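Local coordinates for protein tryptophane-5-halogenase (Microbispora sp. ATCC PTA-5024, PDB 5UAO) that catalyses the flavin-dependent chlorination of a tryptophan at its 5 position during biosynthesis of the lanthipeptide NAI-107, at residues M80-Y85 against A91-H96; G41-L46 against S76-F81; L166-P171 against N519-S524; D152-Y157 against S506-A511. All coordinates share one frame; numbering follows the deposited sequence.

Contact 1 of 4, residues M80-Y85 against A91-H96; sequences MFLHHY and AEFYQH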
loop_
_atom_site.group_PDB
_atom_site.type_symbol
_atom_site.label_atom_id
_atom_site.label_comp_id
_atom_site.label_asym_id
_atom_site.label_seq_id
_atom_site.Cartn_x
_atom_site.Cartn_y
_atom_site.Cartn_z
ATOM N N MET A 80 16.946 -0.135 -14.269
ATOM C CA MET A 80 17.528 -0.750 -13.095
ATOM C C MET A 80 17.496 -2.242 -13.040
ATOM O O MET A 80 18.485 -2.896 -12.624
ATOM C CB MET A 80 16.934 -0.152 -11.834
ATOM C CG MET A 80 17.314 1.299 -11.639
ATOM S SD MET A 80 16.779 1.909 -10.028
ATOM C CE MET A 80 15.041 2.072 -10.369
ATOM N N PHE A 81 16.364 -2.831 -13.400
ATOM C CA PHE A 81 16.286 -4.279 -13.497
ATOM C C PHE A 81 17.341 -4.889 -14.409
ATOM O O PHE A 81 18.100 -5.796 -14.019
ATOM C CB PHE A 81 14.855 -4.678 -13.940
ATOM C CG PHE A 81 14.626 -6.147 -13.963
ATOM C CD1 PHE A 81 14.208 -6.812 -12.848
ATOM C CD2 PHE A 81 14.772 -6.838 -15.130
ATOM C CE1 PHE A 81 14.039 -8.202 -12.883
ATOM C CE2 PHE A 81 14.612 -8.194 -15.177
ATOM C CZ PHE A 81 14.220 -8.881 -14.053
ATOM N N LEU A 82 17.472 -4.340 -15.606
ATOM C CA LEU A 82 18.428 -4.885 -16.531
ATOM C C LEU A 82 19.839 -4.781 -15.965
ATOM O O LEU A 82 20.592 -5.771 -15.968
ATOM C CB LEU A 82 18.352 -4.220 -17.927
ATOM C CG LEU A 82 17.039 -4.474 -18.715
ATOM C CD1 LEU A 82 16.909 -3.475 -19.858
ATOM C CD2 LEU A 82 16.927 -5.920 -19.208
ATOM N N HIS A 83 20.223 -3.584 -15.535
ATOM C CA HIS A 83 21.585 -3.379 -15.222
ATOM C C HIS A 83 21.973 -3.853 -13.785
ATOM O O HIS A 83 23.093 -4.376 -13.600
ATOM C CB HIS A 83 22.023 -1.963 -15.500
ATOM C CG HIS A 83 21.842 -1.531 -16.937
ATOM N ND1 HIS A 83 22.351 -2.237 -18.004
ATOM C CD2 HIS A 83 21.134 -0.499 -17.462
ATOM C CE1 HIS A 83 21.972 -1.648 -19.137
ATOM N NE2 HIS A 83 21.259 -0.570 -18.831
ATOM N N HIS A 84 21.114 -3.627 -12.805
ATOM C CA HIS A 84 21.419 -3.937 -11.434
ATOM C C HIS A 84 21.029 -5.383 -11.150
ATOM O O HIS A 84 21.871 -6.167 -10.771
ATOM C CB HIS A 84 20.771 -2.999 -10.445
ATOM C CG HIS A 84 21.401 -1.647 -10.383
ATOM N ND1 HIS A 84 22.720 -1.458 -10.041
ATOM C CD2 HIS A 84 20.893 -0.407 -10.624
ATOM C CE1 HIS A 84 23.007 -0.164 -10.071
ATOM N NE2 HIS A 84 21.913 0.496 -10.403
ATOM N N TYR A 85 19.788 -5.763 -11.400
ATOM C CA TYR A 85 19.331 -7.064 -10.992
ATOM C C TYR A 85 19.962 -8.129 -11.836
ATOM O O TYR A 85 20.418 -9.175 -11.299
ATOM C CB TYR A 85 17.828 -7.162 -11.117
ATOM C CG TYR A 85 17.193 -8.296 -10.354
ATOM C CD1 TYR A 85 16.954 -8.177 -8.980
ATOM C CD2 TYR A 85 16.707 -9.412 -11.013
ATOM C CE1 TYR A 85 16.294 -9.176 -8.277
ATOM C CE2 TYR A 85 16.070 -10.418 -10.342
ATOM C CZ TYR A 85 15.889 -10.311 -8.979
ATOM O OH TYR A 85 15.275 -11.314 -8.330
ATOM N N ALA A 91 27.665 -0.719 -21.457
ATOM C CA ALA A 91 28.339 -0.451 -22.717
ATOM C C ALA A 91 28.041 -1.586 -23.700
ATOM O O ALA A 91 27.701 -1.370 -24.873
ATOM C CB ALA A 91 29.867 -0.268 -22.486
ATOM N N GLU A 92 28.122 -2.804 -23.213
ATOM C CA GLU A 92 27.794 -3.973 -24.015
ATOM C C GLU A 92 26.337 -4.005 -24.478
ATOM O O GLU A 92 26.036 -4.364 -25.608
ATOM C CB GLU A 92 28.067 -5.255 -23.218
ATOM C CG GLU A 92 28.034 -6.526 -24.068
ATOM C CD GLU A 92 28.375 -7.791 -23.272
ATOM O OE1 GLU A 92 27.627 -8.143 -22.314
ATOM O OE2 GLU A 92 29.394 -8.436 -23.640
ATOM N N PHE A 93 25.453 -3.679 -23.577
ATOM C CA PHE A 93 24.008 -3.561 -23.904
ATOM C C PHE A 93 23.805 -2.544 -25.013
ATOM O O PHE A 93 23.100 -2.810 -26.035
ATOM C CB PHE A 93 23.208 -3.198 -22.667
ATOM C CG PHE A 93 21.733 -3.066 -22.906
ATOM C CD1 PHE A 93 20.939 -4.175 -22.955
ATOM C CD2 PHE A 93 21.145 -1.802 -23.041
ATOM C CE1 PHE A 93 19.569 -4.065 -23.153
ATOM C CE2 PHE A 93 19.793 -1.699 -23.246
ATOM C CZ PHE A 93 19.015 -2.834 -23.303
ATOM N N TYR A 94 24.451 -1.399 -24.880
ATOM C CA TYR A 94 24.289 -0.379 -25.900
ATOM C C TYR A 94 24.851 -0.816 -27.249
ATOM O O TYR A 94 24.304 -0.530 -28.341
ATOM C CB TYR A 94 24.893 0.968 -25.489
ATOM C CG TYR A 94 23.939 1.884 -24.742
ATOM C CD1 TYR A 94 23.418 1.533 -23.524
ATOM C CD2 TYR A 94 23.627 3.133 -25.225
ATOM C CE1 TYR A 94 22.583 2.360 -22.833
ATOM C CE2 TYR A 94 22.796 3.990 -24.522
ATOM C CZ TYR A 94 22.254 3.589 -23.356
ATOM O OH TYR A 94 21.446 4.458 -22.670
ATOM N N GLN A 95 25.931 -1.544 -27.176
ATOM C CA GLN A 95 26.573 -2.000 -28.373
ATOM C C GLN A 95 25.716 -3.054 -29.095
ATOM O O GLN A 95 25.608 -3.046 -30.293
ATOM C CB GLN A 95 27.957 -2.582 -27.978
ATOM C CG GLN A 95 28.771 -3.148 -29.113
ATOM C CD GLN A 95 29.039 -2.094 -30.168
ATOM O OE1 GLN A 95 29.072 -0.886 -29.868
ATOM N NE2 GLN A 95 29.222 -2.534 -31.413
ATOM N N HIS A 96 25.164 -3.993 -28.361
ATOM C CA HIS A 96 24.445 -5.094 -28.963
ATOM C C HIS A 96 22.993 -4.769 -29.186
ATOM O O HIS A 96 22.391 -5.258 -30.139
ATOM C CB HIS A 96 24.509 -6.307 -28.072
ATOM C CG HIS A 96 25.773 -7.078 -28.193
ATOM N ND1 HIS A 96 26.994 -6.583 -27.786
ATOM C CD2 HIS A 96 26.006 -8.317 -28.669
ATOM C CE1 HIS A 96 27.930 -7.487 -28.014
ATOM N NE2 HIS A 96 27.360 -8.542 -28.560
#

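Contact 2 of 4, residues G41-L46 against S76-F81; sequences GYLTAL and SYMVMF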
loop_
_atom_site.group_PDB
_atom_site.type_symbol
_atom_site.label_atom_id
_atom_site.label_comp_id
_atom_site.label_asym_id
_atom_site.label_seq_id
_atom_site.Cartn_x
_atom_site.Cartn_y
_atom_site.Cartn_z
ATOM N N GLY A 41 11.049 -15.722 -20.945
ATOM C CA GLY A 41 11.811 -16.900 -20.600
ATOM C C GLY A 41 13.285 -16.527 -20.338
ATOM O O GLY A 41 13.869 -16.951 -19.331
ATOM N N TYR A 42 13.843 -15.679 -21.194
ATOM C CA TYR A 42 15.275 -15.322 -21.046
ATOM C C TYR A 42 15.519 -14.465 -19.813
ATOM O O TYR A 42 16.490 -14.726 -19.072
ATOM C CB TYR A 42 15.889 -14.746 -22.337
ATOM C CG TYR A 42 16.261 -15.907 -23.318
ATOM C CD1 TYR A 42 17.392 -16.662 -23.110
ATOM C CD2 TYR A 42 15.435 -16.283 -24.358
ATOM C CE1 TYR A 42 17.690 -17.740 -23.913
ATOM C CE2 TYR A 42 15.748 -17.340 -25.189
ATOM C CZ TYR A 42 16.902 -18.066 -24.945
ATOM O OH TYR A 42 17.271 -19.112 -25.747
ATOM N N LEU A 43 14.627 -13.503 -19.546
ATOM C CA LEU A 43 14.781 -12.730 -18.365
ATOM C C LEU A 43 14.648 -13.563 -17.114
ATOM O O LEU A 43 15.383 -13.359 -16.151
ATOM C CB LEU A 43 13.829 -11.528 -18.348
ATOM C CG LEU A 43 14.012 -10.484 -19.455
ATOM C CD1 LEU A 43 12.886 -9.525 -19.363
ATOM C CD2 LEU A 43 15.339 -9.692 -19.351
ATOM N N THR A 44 13.737 -14.526 -17.087
ATOM C CA THR A 44 13.616 -15.383 -15.934
ATOM C C THR A 44 14.845 -16.245 -15.756
ATOM O O THR A 44 15.356 -16.341 -14.621
ATOM C CB THR A 44 12.445 -16.363 -16.098
ATOM O OG1 THR A 44 11.262 -15.605 -16.285
ATOM C CG2 THR A 44 12.300 -17.223 -14.898
ATOM N N ALA A 45 15.328 -16.860 -16.838
ATOM C CA ALA A 45 16.505 -17.738 -16.731
ATOM C C ALA A 45 17.771 -16.950 -16.270
ATOM O O ALA A 45 18.518 -17.418 -15.422
ATOM C CB ALA A 45 16.762 -18.408 -18.072
ATOM N N LEU A 46 17.944 -15.730 -16.782
ATOM C CA LEU A 46 19.075 -14.894 -16.384
ATOM C C LEU A 46 18.986 -14.477 -14.912
ATOM O O LEU A 46 20.000 -14.434 -14.238
ATOM C CB LEU A 46 19.178 -13.672 -17.291
ATOM C CG LEU A 46 19.661 -14.023 -18.668
ATOM C CD1 LEU A 46 19.397 -12.883 -19.621
ATOM C CD2 LEU A 46 21.156 -14.274 -18.622
ATOM N N SER A 76 10.839 3.271 -16.644
ATOM C CA SER A 76 12.090 3.639 -16.040
ATOM C C SER A 76 12.666 2.533 -15.152
ATOM O O SER A 76 13.897 2.236 -15.188
ATOM C CB SER A 76 11.956 4.997 -15.338
ATOM O OG SER A 76 11.103 4.780 -14.261
ATOM N N TYR A 77 11.818 1.808 -14.452
ATOM C CA TYR A 77 12.273 0.698 -13.589
ATOM C C TYR A 77 13.086 -0.366 -14.295
ATOM O O TYR A 77 14.015 -1.013 -13.747
ATOM C CB TYR A 77 11.042 0.049 -12.962
ATOM C CG TYR A 77 11.358 -0.998 -11.957
ATOM C CD1 TYR A 77 11.775 -0.616 -10.683
ATOM C CD2 TYR A 77 11.252 -2.362 -12.246
ATOM C CE1 TYR A 77 12.070 -1.545 -9.698
ATOM C CE2 TYR A 77 11.579 -3.314 -11.270
ATOM C CZ TYR A 77 11.999 -2.887 -9.997
ATOM O OH TYR A 77 12.330 -3.725 -8.966
ATOM N N MET A 78 12.707 -0.594 -15.553
ATOM C CA MET A 78 13.321 -1.649 -16.331
ATOM C C MET A 78 14.796 -1.387 -16.524
ATOM O O MET A 78 15.604 -2.344 -16.696
ATOM C CB MET A 78 12.643 -1.808 -17.682
ATOM C CG MET A 78 12.802 -3.172 -18.264
ATOM S SD MET A 78 12.051 -4.472 -17.267
ATOM C CE MET A 78 12.652 -5.938 -18.083
ATOM N N VAL A 79 15.181 -0.123 -16.584
ATOM C CA VAL A 79 16.615 0.202 -16.661
ATOM C C VAL A 79 17.446 -0.328 -15.492
ATOM O O VAL A 79 18.534 -0.942 -15.702
ATOM C CB VAL A 79 16.824 1.718 -16.790
ATOM C CG1 VAL A 79 18.307 2.066 -16.841
ATOM C CG2 VAL A 79 16.109 2.227 -18.066
ATOM N N MET A 80 16.946 -0.135 -14.269
ATOM C CA MET A 80 17.528 -0.750 -13.095
ATOM C C MET A 80 17.496 -2.242 -13.040
ATOM O O MET A 80 18.485 -2.896 -12.624
ATOM C CB MET A 80 16.934 -0.152 -11.834
ATOM C CG MET A 80 17.314 1.299 -11.639
ATOM S SD MET A 80 16.779 1.909 -10.028
ATOM C CE MET A 80 15.041 2.072 -10.369
ATOM N N PHE A 81 16.364 -2.831 -13.400
ATOM C CA PHE A 81 16.286 -4.279 -13.497
ATOM C C PHE A 81 17.341 -4.889 -14.409
ATOM O O PHE A 81 18.100 -5.796 -14.019
ATOM C CB PHE A 81 14.855 -4.678 -13.940
ATOM C CG PHE A 81 14.626 -6.147 -13.963
ATOM C CD1 PHE A 81 14.208 -6.812 -12.848
ATOM C CD2 PHE A 81 14.772 -6.838 -15.130
ATOM C CE1 PHE A 81 14.039 -8.202 -12.883
ATOM C CE2 PHE A 81 14.612 -8.194 -15.177
ATOM C CZ PHE A 81 14.220 -8.881 -14.053
#

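Contact 3 of 4, residues L166-P171 against N519-S524; sequences LMKYLP and NAELLS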
loop_
_atom_site.group_PDB
_atom_site.type_symbol
_atom_site.label_atom_id
_atom_site.label_comp_id
_atom_site.label_asym_id
_atom_site.label_seq_id
_atom_site.Cartn_x
_atom_site.Cartn_y
_atom_site.Cartn_z
ATOM N N LEU A 166 22.095 15.319 -17.636
ATOM C CA LEU A 166 21.174 15.252 -16.526
ATOM C C LEU A 166 20.261 14.021 -16.498
ATOM O O LEU A 166 19.300 13.971 -15.733
ATOM C CB LEU A 166 20.341 16.509 -16.505
ATOM C CG LEU A 166 21.121 17.841 -16.570
ATOM C CD1 LEU A 166 20.134 18.983 -16.442
ATOM C CD2 LEU A 166 22.155 17.944 -15.457
ATOM N N MET A 167 20.593 13.023 -17.281
ATOM C CA MET A 167 19.819 11.774 -17.329
ATOM C C MET A 167 19.762 11.104 -15.951
ATOM O O MET A 167 18.762 10.490 -15.566
ATOM C CB MET A 167 20.401 10.852 -18.404
ATOM C CG MET A 167 20.259 11.390 -19.868
ATOM S SD MET A 167 18.571 11.457 -20.564
ATOM C CE MET A 167 18.440 9.738 -21.011
ATOM N N LYS A 168 20.816 11.285 -15.167
ATOM C CA LYS A 168 20.878 10.656 -13.839
ATOM C C LYS A 168 19.906 11.253 -12.846
ATOM O O LYS A 168 19.590 10.623 -11.832
ATOM C CB LYS A 168 22.299 10.718 -13.284
ATOM C CG LYS A 168 22.755 12.142 -12.920
ATOM C CD LYS A 168 24.177 12.105 -12.349
ATOM C CE LYS A 168 24.133 11.949 -10.842
ATOM N NZ LYS A 168 25.265 12.679 -10.199
ATOM N N TYR A 169 19.403 12.443 -13.151
ATOM C CA TYR A 169 18.454 13.124 -12.302
ATOM C C TYR A 169 17.020 12.924 -12.732
ATOM O O TYR A 169 16.124 13.259 -11.991
ATOM C CB TYR A 169 18.784 14.668 -12.240
ATOM C CG TYR A 169 20.199 14.934 -11.688
ATOM C CD1 TYR A 169 20.586 14.431 -10.422
ATOM C CD2 TYR A 169 21.123 15.637 -12.411
ATOM C CE1 TYR A 169 21.869 14.644 -9.923
ATOM C CE2 TYR A 169 22.414 15.847 -11.945
ATOM C CZ TYR A 169 22.783 15.357 -10.685
ATOM O OH TYR A 169 24.074 15.512 -10.205
ATOM N N LEU A 170 16.774 12.466 -13.962
ATOM C CA LEU A 170 15.403 12.436 -14.516
ATOM C C LEU A 170 15.080 11.018 -15.093
ATOM O O LEU A 170 15.610 10.621 -16.124
ATOM C CB LEU A 170 15.305 13.466 -15.650
ATOM C CG LEU A 170 15.603 14.955 -15.351
ATOM C CD1 LEU A 170 15.808 15.805 -16.601
ATOM C CD2 LEU A 170 14.485 15.544 -14.564
ATOM N N PRO A 171 14.210 10.262 -14.434
ATOM C CA PRO A 171 13.893 8.863 -14.825
ATOM C C PRO A 171 13.467 8.748 -16.287
ATOM O O PRO A 171 12.770 9.630 -16.781
ATOM C CB PRO A 171 12.770 8.504 -13.894
ATOM C CG PRO A 171 13.105 9.278 -12.660
ATOM C CD PRO A 171 13.544 10.625 -13.173
ATOM N N ASN A 519 26.977 6.255 -18.640
ATOM C CA ASN A 519 26.193 5.198 -18.044
ATOM C C ASN A 519 26.709 4.787 -16.679
ATOM O O ASN A 519 25.900 4.490 -15.806
ATOM C CB ASN A 519 26.097 3.981 -18.967
ATOM C CG ASN A 519 24.864 4.067 -19.900
ATOM O OD1 ASN A 519 23.820 4.592 -19.512
ATOM N ND2 ASN A 519 25.038 3.668 -21.112
ATOM N N ALA A 520 28.043 4.773 -16.479
ATOM C CA ALA A 520 28.554 4.379 -15.171
ATOM C C ALA A 520 28.067 5.329 -14.115
ATOM O O ALA A 520 27.762 4.896 -13.007
ATOM C CB ALA A 520 30.097 4.333 -15.140
ATOM N N GLU A 521 28.031 6.633 -14.399
ATOM C CA GLU A 521 27.558 7.580 -13.352
ATOM C C GLU A 521 26.050 7.403 -13.076
ATOM O O GLU A 521 25.601 7.538 -11.937
ATOM C CB GLU A 521 27.907 9.034 -13.687
ATOM C CG GLU A 521 27.017 9.678 -14.731
ATOM C CD GLU A 521 27.366 11.135 -15.019
ATOM O OE1 GLU A 521 28.442 11.580 -14.555
ATOM O OE2 GLU A 521 26.581 11.812 -15.742
ATOM N N LEU A 522 25.300 7.050 -14.118
ATOM C CA LEU A 522 23.834 6.765 -13.994
ATOM C C LEU A 522 23.600 5.620 -13.008
ATOM O O LEU A 522 22.734 5.685 -12.122
ATOM C CB LEU A 522 23.253 6.402 -15.365
ATOM C CG LEU A 522 21.794 5.922 -15.354
ATOM C CD1 LEU A 522 20.837 6.978 -14.895
ATOM C CD2 LEU A 522 21.435 5.398 -16.741
ATOM N N LEU A 523 24.411 4.590 -13.124
ATOM C CA LEU A 523 24.228 3.395 -12.282
ATOM C C LEU A 523 24.959 3.394 -10.925
ATOM O O LEU A 523 24.560 2.691 -10.020
ATOM C CB LEU A 523 24.544 2.155 -13.090
ATOM C CG LEU A 523 23.597 2.020 -14.311
ATOM C CD1 LEU A 523 24.202 1.067 -15.337
ATOM C CD2 LEU A 523 22.232 1.548 -13.934
ATOM N N SER A 524 25.973 4.218 -10.761
ATOM C CA SER A 524 26.716 4.197 -9.508
ATOM C C SER A 524 26.453 5.405 -8.631
ATOM O O SER A 524 26.427 5.270 -7.420
ATOM C CB SER A 524 28.202 4.123 -9.794
ATOM O OG SER A 524 28.618 5.260 -10.524
HETATM O O HOH W 1 23.897 11.948 -15.900
#

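Contact 4 of 4, residues D152-Y157 against S506-A511; sequences DRVPVY and SEALDA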
loop_
_atom_site.group_PDB
_atom_site.type_symbol
_atom_site.label_atom_id
_atom_site.label_comp_id
_atom_site.label_asym_id
_atom_site.label_seq_id
_atom_site.Cartn_x
_atom_site.Cartn_y
_atom_site.Cartn_z
ATOM N N ASP A 152 11.412 17.920 -28.692
ATOM C CA ASP A 152 12.140 16.793 -29.267
ATOM C C ASP A 152 13.652 16.879 -28.947
ATOM O O ASP A 152 14.501 16.681 -29.819
ATOM C CB ASP A 152 11.914 16.645 -30.799
ATOM C CG ASP A 152 10.498 16.137 -31.146
ATOM O OD1 ASP A 152 10.025 15.237 -30.505
ATOM O OD2 ASP A 152 9.816 16.679 -32.038
ATOM N N ARG A 153 13.988 17.126 -27.682
ATOM C CA ARG A 153 15.386 17.197 -27.273
ATOM C C ARG A 153 15.547 16.334 -26.038
ATOM O O ARG A 153 14.538 15.864 -25.461
ATOM C CB ARG A 153 15.756 18.684 -27.006
ATOM C CG ARG A 153 16.042 19.461 -28.281
ATOM C CD ARG A 153 16.170 20.937 -27.979
ATOM N NE ARG A 153 16.201 21.723 -29.202
ATOM C CZ ARG A 153 17.225 21.776 -30.037
ATOM N NH1 ARG A 153 18.329 21.097 -29.791
ATOM N NH2 ARG A 153 17.133 22.503 -31.151
ATOM N N VAL A 154 16.785 16.116 -25.613
ATOM C CA VAL A 154 17.088 15.262 -24.474
ATOM C C VAL A 154 18.031 16.021 -23.525
ATOM O O VAL A 154 18.753 16.893 -23.976
ATOM C CB VAL A 154 17.703 13.908 -24.889
ATOM C CG1 VAL A 154 16.772 13.083 -25.765
ATOM C CG2 VAL A 154 19.038 14.077 -25.638
ATOM N N PRO A 155 18.019 15.697 -22.224
ATOM C CA PRO A 155 18.710 16.552 -21.242
ATOM C C PRO A 155 20.242 16.202 -21.134
ATOM O O PRO A 155 20.754 15.724 -20.104
ATOM C CB PRO A 155 17.892 16.304 -19.976
ATOM C CG PRO A 155 17.455 14.842 -20.089
ATOM C CD PRO A 155 17.196 14.656 -21.550
ATOM N N VAL A 156 20.905 16.365 -22.267
ATOM C CA VAL A 156 22.330 16.090 -22.417
ATOM C C VAL A 156 22.850 17.336 -23.131
ATOM O O VAL A 156 22.139 17.904 -23.988
ATOM C CB VAL A 156 22.624 14.833 -23.246
ATOM C CG1 VAL A 156 24.150 14.550 -23.309
ATOM C CG2 VAL A 156 21.910 13.617 -22.673
ATOM N N TYR A 157 24.059 17.769 -22.765
ATOM C CA TYR A 157 24.564 19.105 -23.158
ATOM C C TYR A 157 26.043 19.042 -23.437
ATOM O O TYR A 157 26.795 18.386 -22.705
ATOM C CB TYR A 157 24.338 20.080 -22.029
ATOM C CG TYR A 157 22.874 20.166 -21.617
ATOM C CD1 TYR A 157 22.330 19.280 -20.672
ATOM C CD2 TYR A 157 22.014 21.122 -22.203
ATOM C CE1 TYR A 157 20.983 19.358 -20.323
ATOM C CE2 TYR A 157 20.663 21.198 -21.848
ATOM C CZ TYR A 157 20.151 20.298 -20.940
ATOM O OH TYR A 157 18.832 20.383 -20.587
ATOM N N SER A 506 20.010 11.880 -31.245
ATOM C CA SER A 506 20.879 11.040 -31.985
ATOM C C SER A 506 22.382 11.382 -31.589
ATOM O O SER A 506 23.216 10.456 -31.346
ATOM C CB SER A 506 20.614 11.228 -33.490
ATOM O OG SER A 506 21.512 10.380 -34.213
ATOM N N GLU A 507 22.662 12.674 -31.413
ATOM C CA GLU A 507 23.995 13.151 -30.956
ATOM C C GLU A 507 24.335 12.650 -29.536
ATOM O O GLU A 507 25.451 12.210 -29.229
ATOM C CB GLU A 507 24.053 14.683 -30.967
ATOM C CG GLU A 507 25.495 15.209 -30.791
ATOM C CD GLU A 507 25.616 16.730 -30.890
ATOM O OE1 GLU A 507 24.715 17.375 -31.500
ATOM O OE2 GLU A 507 26.614 17.284 -30.329
ATOM N N ALA A 508 23.325 12.678 -28.674
ATOM C CA ALA A 508 23.494 12.237 -27.317
ATOM C C ALA A 508 23.737 10.737 -27.178
ATOM O O ALA A 508 24.546 10.337 -26.330
ATOM C CB ALA A 508 22.303 12.683 -26.488
ATOM N N LEU A 509 23.061 9.905 -27.986
ATOM C CA LEU A 509 23.306 8.464 -27.988
ATOM C C LEU A 509 24.764 8.179 -28.430
ATOM O O LEU A 509 25.410 7.300 -27.895
ATOM C CB LEU A 509 22.360 7.702 -28.941
ATOM C CG LEU A 509 20.916 7.635 -28.520
ATOM C CD1 LEU A 509 20.125 6.936 -29.607
ATOM C CD2 LEU A 509 20.835 6.832 -27.223
ATOM N N ASP A 510 25.247 8.950 -29.394
ATOM C CA ASP A 510 26.645 8.888 -29.828
ATOM C C ASP A 510 27.652 9.241 -28.721
ATOM O O ASP A 510 28.667 8.572 -28.632
ATOM C CB ASP A 510 26.890 9.766 -31.046
ATOM C CG ASP A 510 26.182 9.233 -32.305
ATOM O OD1 ASP A 510 25.781 8.031 -32.369
ATOM O OD2 ASP A 510 26.005 10.064 -33.207
ATOM N N ALA A 511 27.305 10.213 -27.873
ATOM C CA ALA A 511 28.078 10.522 -26.655
ATOM C C ALA A 511 28.108 9.372 -25.691
ATOM O O ALA A 511 29.163 9.022 -25.204
ATOM C CB ALA A 511 27.537 11.754 -25.991
#

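Contact 1 of 4, residues M80-Y85 against A91-H96
H83 and F93 meet as a T-shaped pair, the imidazole turning its edge toward the face of the phenyl ring. The two planes stand at 86° and the ring centroids are 5.5 Å apart. The touching is done by one atom of the histidine: CE1, the carbon between the two ring nitrogens, lies 4.0 Å from CD2 of F93 and equally close to CG and CB of that residue. F93 reaches the neighbouring helix because its CG is anti to the backbone N (chi1 -180°), which carries the ring toward helix 76-85. Helices 76-85 and 90-97 follow each other in the chain of this tryptophan halogenase, joined by a short loop, and the aromatic pair packs between them. Both nitrogens flanking CE1 are bonded, ND1 to the carbonyl of I88 in the connecting loop and NE2 to the hydroxyl of Y174, which probably fixes the rotation of the imidazole. L82 comes in beside it, crossing the F93 side chain at about a right angle, with its CD1 4.1 Å from CZ of F93. L181 and Y184 of helix 178-191 also touch the phenyl ring.

Contact 2 of 4, residues G41-L46 against S76-F81
The ring of F81 meets L43 at its edge: CD2 of the leucine lies almost in the ring plane, 4.5 Å from CE2 of F81, a loose approach. To one side of that plane, beyond the rim, sits the methyl of M78, its CE 3.7 Å from CD2 of F81; on the other side comes the ring of Y85, turned by only about 20°. The closer touch between the helices is apolar and tip to tip, with CD1 of L43 3.8 Å from CE of M78. The methionine gets there by a bend at chi2 (63°), which swings its sulfur and methyl over toward helix 39-51. L43 thus offers one methyl to each partner. G41 belongs to a GxGxxG pattern consistent with a Rossmann-type FAD site, and the M78 side chain is about 7 Å from the bound flavin dinucleotide. Around the pair, L185 of helix 178-191 packs on L43, A363 of helix 358-372 touches both M78 and F81, and strand 56-61 backs helix 39-51 through Y42 and A45.

Contact 3 of 4, residues L166-P171 against N519-S524
A water joins K168 to E521: it donates to OE2 of E521 at 2.7 Å and accepts from the backbone N of K168 at 3.2 Å. The carboxylate is thereby tied to the main chain of the loop, while its oxygen OE2 stays 4.2 Å from CD of K168, the glutamate crossing the lysine side chain at about a right angle. Apolar contact comes from L522, whose CD1 rests 3.8 Å from CA of K168 and also approaches the carbonyl of M167, an oxygen bonded by NE1 of W529. K168 runs over the ring of Y169, with CG 3.7 Å above the plane and over its centre, because chi1 of 69° places CG between the backbone N and the carbonyl carbon. Bends farther out bring NZ to the hydroxyl of Y169 at 3.1 Å and into a salt bridge with D525; the charge of E521 is near but not in contact. With the lysine cut back to an alanine, D525 would probably lose its charged mate, and the face of Y169 the chain that covers it. The whole is a loop between two strands, 162-165 and 173-175, docked on the last turns of helix 517-524.

Contact 4 of 4, residues D152-Y157 against S506-A511
A508 presses its single methyl between two valines. CB of A508 is 3.7 Å from CG2 of V154 and 3.9 Å from CB of V156, and both branches of the second valine close in too, CG2 at 3.9 Å and CG1 at 4.1 Å from that same A508 CB. V156 straddles the methyl because its CG1 is anti to the backbone N (chi1 -177°), leaving CG2 beside that N, so that the fork opens on the helix. In the next layer, P155 between them is the centre of an inverse gamma turn, closed by the bond from V156 N to V154 O at 2.8 Å; its own CB points away from the helix while those of both valines point toward it. Both valines are also bonded through their backbones to L503, just ahead of helix 505-514, which probably helps hold the start of that helix against the chain. W101 of strand 100-102 touches V154, V156 and A508 alike, and M167 packs on P155 and V156. At the periphery, E507 forms a salt bridge with R158, and a Schellman motif at D152 ends helix 144-151. The join itself is apolar, resting on van der Waals contact and burial of the methyls, while its orientation is probably set by the surrounding backbone bonds, perhaps helped by the ion pair.

Contacts 1 and 2 share helix 76-85 and have centres about 9 Å apart; contact 2 couples that helix back to 39-51, near the flavin, and contact 1 couples it onward to 90-97. The centres of contacts 3 and 1 are about 13 Å apart and the two touch, L523 packing on H83, so helix 517-524 packs on helix 76-85. Between centres, contact 4 is about 14 Å from contact 3, joined to it through M167 and P155, and about 25 Å from contact 2. Contacts 3 and 4 alternate along the chain, and their second segments fall on successive helices, 505-514 and 517-524. Together they trace a path from the FAD-binding region to helices near the C-terminus, with two pairings distant in sequence.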